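Local coordinates for Alpha/beta hydrolase fold protein (Sphaerobacter thermophilus, PDB 3R0V) that probably acts as a hydrolase of the alpha/beta hydrolase fold and binds D-malate in the crystal, at residues 7-17 against 73-84. Numbering follows the deposited sequence.
Sequences VPSSDGTPIAF and REIEDLAAIIDA
Ser9 and Asp77 make the one direct hydrogen bond between the hairpin 7-17 and the helix 73-84: Ser9 OG donates to Asp77 OD1 over 2.6 Å, meeting the anti side of the carboxylate. A small hydroxyl suits this buried spot, where the backbones come closest. Ser9 OG also accepts from a water, 2.7 Å away, that donates to Glu76 OE1 and accepts from Asp11 N; a second water links Ser10 N to Glu76 O.

Among the charged groups, Arg73, its chain bent at chi2 and chi3, grips Glu76 side-on, NE to OE1 (2.8 Å) and NH1 to OE2. Asp11 OD2 rests on the Arg73 methylene CD at 3.3 Å, while OD1 takes both Thr13 N (3.0 Å, an Asx turn) and Thr13 OG1. Arg58 bridges the segments through salt bridges to Asp11 OD2 and Asp77 OD2. Replacing Asp11 by an alanine is likely to cost Thr13 N and OG1 this acceptor, loosen the turn, and take from Arg58 one of these two carboxylates.

The apolar part centres on Ile81 CD1, which meets Ile15 CG2 (3.7 Å), Val7 CG2 and Phe17 CB. Phe17 CG lies between the backbone N and the carbonyl carbon (chi1 71°), which brings the ring to Ala84: Ala84 CB lies 4.3 Å from the Phe17 ring centroid, a CH-pi contact over the face, offset toward the rim. Small Ala80 and Ala84 let the hairpin lie close, Ala80 CB facing Pro8 O and Val7 CG2.

Thus the two-stranded hairpin packs on one side of helix 71-84, while Leu78 on another reaches strand 25-29 of the central sheet and helix 96-106.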
loop_
_atom_site.group_PDB
_atom_site.type_symbol
_atom_site.label_atom_id
_atom_site.label_comp_id
_atom_site.label_asym_id
_atom_site.label_seq_id
_atom_site.Cartn_x
_atom_site.Cartn_y
_atom_site.Cartn_z
ATOM N N VAL A 7 14.860 -10.487 7.400
ATOM C CA VAL A 7 15.405 -11.303 6.327
ATOM C C VAL A 7 16.053 -10.356 5.344
ATOM O O VAL A 7 15.592 -9.216 5.163
ATOM C CB VAL A 7 14.330 -12.129 5.593
ATOM C CG1 VAL A 7 13.915 -13.346 6.435
ATOM C CG2 VAL A 7 13.124 -11.263 5.232
ATOM N N PRO A 8 17.132 -10.804 4.708
ATOM C CA PRO A 8 17.822 -9.948 3.741
ATOM C C PRO A 8 17.136 -9.947 2.389
ATOM O O PRO A 8 16.744 -10.989 1.864
ATOM C CB PRO A 8 19.190 -10.613 3.611
ATOM C CG PRO A 8 18.923 -12.056 3.893
ATOM C CD PRO A 8 17.819 -12.092 4.912
ATOM N N SER A 9 16.994 -8.758 1.823
ATOM C CA SER A 9 16.535 -8.619 0.458
ATOM C C SER A 9 17.696 -8.987 -0.476
ATOM O O SER A 9 18.829 -9.148 -0.028
ATOM C CB SER A 9 16.091 -7.168 0.221
ATOM O OG SER A 9 15.370 -7.048 -0.989
ATOM N N SER A 10 17.412 -9.109 -1.768
ATOM C CA SER A 10 18.434 -9.451 -2.756
ATOM C C SER A 10 19.663 -8.546 -2.648
ATOM O O SER A 10 20.803 -9.017 -2.777
ATOM C CB SER A 10 17.848 -9.380 -4.173
ATOM O OG SER A 10 18.778 -9.850 -5.138
ATOM N N ASP A 11 19.441 -7.253 -2.411
ATOM C CA ASP A 11 20.553 -6.302 -2.322
ATOM C C ASP A 11 21.206 -6.242 -0.948
ATOM O O ASP A 11 22.074 -5.403 -0.706
ATOM C CB ASP A 11 20.125 -4.901 -2.789
ATOM C CG ASP A 11 19.219 -4.175 -1.788
ATOM O OD1 ASP A 11 18.866 -4.736 -0.723
ATOM O OD2 ASP A 11 18.840 -3.027 -2.097
ATOM N N GLY A 12 20.809 -7.142 -0.059
ATOM C CA GLY A 12 21.407 -7.188 1.261
ATOM C C GLY A 12 20.664 -6.425 2.350
ATOM O O GLY A 12 20.984 -6.593 3.528
ATOM N N THR A 13 19.674 -5.610 1.982
ATOM C CA THR A 13 18.940 -4.814 2.964
ATOM C C THR A 13 18.172 -5.692 3.947
ATOM O O THR A 13 17.393 -6.547 3.534
ATOM C CB THR A 13 17.918 -3.910 2.277
ATOM O OG1 THR A 13 18.584 -3.133 1.281
ATOM C CG2 THR A 13 17.267 -2.962 3.280
ATOM N N PRO A 14 18.371 -5.478 5.253
ATOM C CA PRO A 14 17.558 -6.230 6.216
ATOM C C PRO A 14 16.131 -5.685 6.252
ATOM O O PRO A 14 15.926 -4.476 6.449
ATOM C CB PRO A 14 18.258 -5.968 7.549
ATOM C CG PRO A 14 18.968 -4.661 7.354
ATOM C CD PRO A 14 19.389 -4.635 5.908
ATOM N N ILE A 15 15.160 -6.575 6.050
ATOM C CA ILE A 15 13.743 -6.223 6.076
ATOM C C ILE A 15 13.109 -6.832 7.318
ATOM O O ILE A 15 13.093 -8.057 7.482
ATOM C CB ILE A 15 13.010 -6.725 4.812
ATOM C CG1 ILE A 15 13.714 -6.196 3.556
ATOM C CG2 ILE A 15 11.521 -6.307 4.832
ATOM C CD1 ILE A 15 13.670 -4.675 3.373
ATOM N N ALA A 16 12.607 -5.968 8.200
ATOM C CA ALA A 16 12.041 -6.392 9.480
ATOM C C ALA A 16 10.583 -6.812 9.327
ATOM O O ALA A 16 9.816 -6.193 8.589
ATOM C CB ALA A 16 12.171 -5.261 10.517
ATOM N N PHE A 17 10.195 -7.862 10.043
ATOM C CA PHE A 17 8.835 -8.379 9.932
ATOM C C PHE A 17 8.442 -9.109 11.198
ATOM O O PHE A 17 9.285 -9.417 12.045
ATOM C CB PHE A 17 8.701 -9.339 8.741
ATOM C CG PHE A 17 9.401 -10.656 8.947
ATOM C CD1 PHE A 17 8.697 -11.782 9.362
ATOM C CD2 PHE A 17 10.757 -10.769 8.739
ATOM C CE1 PHE A 17 9.346 -12.990 9.571
ATOM C CE2 PHE A 17 11.410 -11.973 8.946
ATOM C CZ PHE A 17 10.696 -13.086 9.357
ATOM N N ARG A 73 13.751 -2.846 -6.117
ATOM C CA ARG A 73 14.236 -3.231 -4.794
ATOM C C ARG A 73 13.068 -3.545 -3.860
ATOM O O ARG A 73 13.172 -4.470 -3.057
ATOM C CB ARG A 73 15.137 -2.163 -4.159
ATOM C CG ARG A 73 16.363 -1.783 -4.977
ATOM C CD ARG A 73 17.383 -2.931 -5.064
ATOM N NE ARG A 73 17.110 -3.810 -6.194
ATOM C CZ ARG A 73 17.376 -3.501 -7.459
ATOM N NH1 ARG A 73 17.103 -4.372 -8.423
ATOM N NH2 ARG A 73 17.913 -2.322 -7.767
ATOM N N GLU A 74 11.976 -2.782 -3.940
ATOM C CA GLU A 74 10.828 -3.074 -3.076
ATOM C C GLU A 74 10.060 -4.330 -3.502
ATOM O O GLU A 74 9.479 -5.019 -2.657
ATOM C CB GLU A 74 9.891 -1.870 -2.954
ATOM C CG GLU A 74 10.587 -0.669 -2.321
ATOM C CD GLU A 74 9.625 0.225 -1.559
ATOM O OE1 GLU A 74 9.114 1.205 -2.139
ATOM O OE2 GLU A 74 9.357 -0.062 -0.379
ATOM N N ILE A 75 10.063 -4.635 -4.793
ATOM C CA ILE A 75 9.526 -5.917 -5.249
ATOM C C ILE A 75 10.385 -7.046 -4.665
ATOM O O ILE A 75 9.852 -8.045 -4.174
ATOM C CB ILE A 75 9.476 -5.978 -6.779
ATOM C CG1 ILE A 75 8.477 -4.940 -7.298
ATOM C CG2 ILE A 75 9.094 -7.384 -7.266
ATOM C CD1 ILE A 75 8.478 -4.800 -8.826
ATOM N N GLU A 76 11.708 -6.876 -4.676
ATOM C CA GLU A 76 12.603 -7.864 -4.089
ATOM C C GLU A 76 12.392 -7.976 -2.577
ATOM O O GLU A 76 12.485 -9.075 -2.009
ATOM C CB GLU A 76 14.054 -7.521 -4.429
ATOM C CG GLU A 76 14.355 -7.686 -5.918
ATOM C CD GLU A 76 15.629 -6.979 -6.374
ATOM O OE1 GLU A 76 16.376 -6.431 -5.535
ATOM O OE2 GLU A 76 15.884 -6.980 -7.594
ATOM N N ASP A 77 12.097 -6.856 -1.917
ATOM C CA ASP A 77 11.794 -6.911 -0.485
ATOM C C ASP A 77 10.562 -7.788 -0.247
ATOM O O ASP A 77 10.553 -8.649 0.637
ATOM C CB ASP A 77 11.543 -5.517 0.113
ATOM C CG ASP A 77 12.760 -4.598 0.048
ATOM O OD1 ASP A 77 13.904 -5.084 -0.026
ATOM O OD2 ASP A 77 12.558 -3.367 0.093
ATOM N N LEU A 78 9.513 -7.543 -1.020
ATOM C CA LEU A 78 8.293 -8.325 -0.888
ATOM C C LEU A 78 8.574 -9.796 -1.208
ATOM O O LEU A 78 8.070 -10.692 -0.522
ATOM C CB LEU A 78 7.201 -7.743 -1.781
ATOM C CG LEU A 78 5.870 -8.500 -1.791
ATOM C CD1 LEU A 78 5.337 -8.703 -0.371
ATOM C CD2 LEU A 78 4.849 -7.746 -2.656
ATOM N N ALA A 79 9.404 -10.066 -2.211
ATOM C CA ALA A 79 9.785 -11.452 -2.504
ATOM C C ALA A 79 10.451 -12.134 -1.299
ATOM O O ALA A 79 10.163 -13.298 -0.992
ATOM C CB ALA A 79 10.693 -11.502 -3.723
ATOM N N ALA A 80 11.318 -11.407 -0.597
ATOM C CA ALA A 80 11.980 -11.953 0.583
ATOM C C ALA A 80 10.982 -12.239 1.692
ATOM O O ALA A 80 11.100 -13.234 2.407
ATOM C CB ALA A 80 13.070 -10.990 1.072
ATOM N N ILE A 81 9.996 -11.368 1.842
ATOM C CA ILE A 81 8.967 -11.559 2.859
ATOM C C ILE A 81 8.036 -12.735 2.515
ATOM O O ILE A 81 7.636 -13.498 3.398
ATOM C CB ILE A 81 8.173 -10.241 3.079
ATOM C CG1 ILE A 81 9.112 -9.186 3.693
ATOM C CG2 ILE A 81 6.942 -10.480 3.946
ATOM C CD1 ILE A 81 9.668 -9.560 5.043
ATOM N N ILE A 82 7.670 -12.871 1.241
ATOM C CA ILE A 82 6.890 -14.031 0.823
ATOM C C ILE A 82 7.695 -15.316 1.092
ATOM O O ILE A 82 7.122 -16.328 1.490
ATOM C CB ILE A 82 6.424 -13.910 -0.642
ATOM C CG1 ILE A 82 5.412 -12.771 -0.769
ATOM C CG2 ILE A 82 5.763 -15.227 -1.124
ATOM C CD1 ILE A 82 5.130 -12.382 -2.187
ATOM N N ASP A 83 9.011 -15.278 0.896
ATOM C CA ASP A 83 9.856 -16.415 1.280
ATOM C C ASP A 83 9.790 -16.683 2.780
ATOM O O ASP A 83 9.670 -17.841 3.197
ATOM C CB ASP A 83 11.295 -16.240 0.798
ATOM C CG ASP A 83 11.486 -16.697 -0.632
ATOM O OD1 ASP A 83 10.775 -17.639 -1.061
ATOM O OD2 ASP A 83 12.337 -16.112 -1.331
ATOM N N ALA A 84 9.858 -15.626 3.590
ATOM C CA ALA A 84 9.709 -15.774 5.032
ATOM C C ALA A 84 8.361 -16.405 5.386
ATOM O O ALA A 84 8.248 -17.135 6.372
ATOM C CB ALA A 84 9.869 -14.419 5.728
HETATM O O HOH W 1 16.923 -5.912 -2.930
HETATM O O HOH W 2 14.820 -10.444 -2.463
HETATM O O HOH W 3 19.008 -6.932 -6.065
#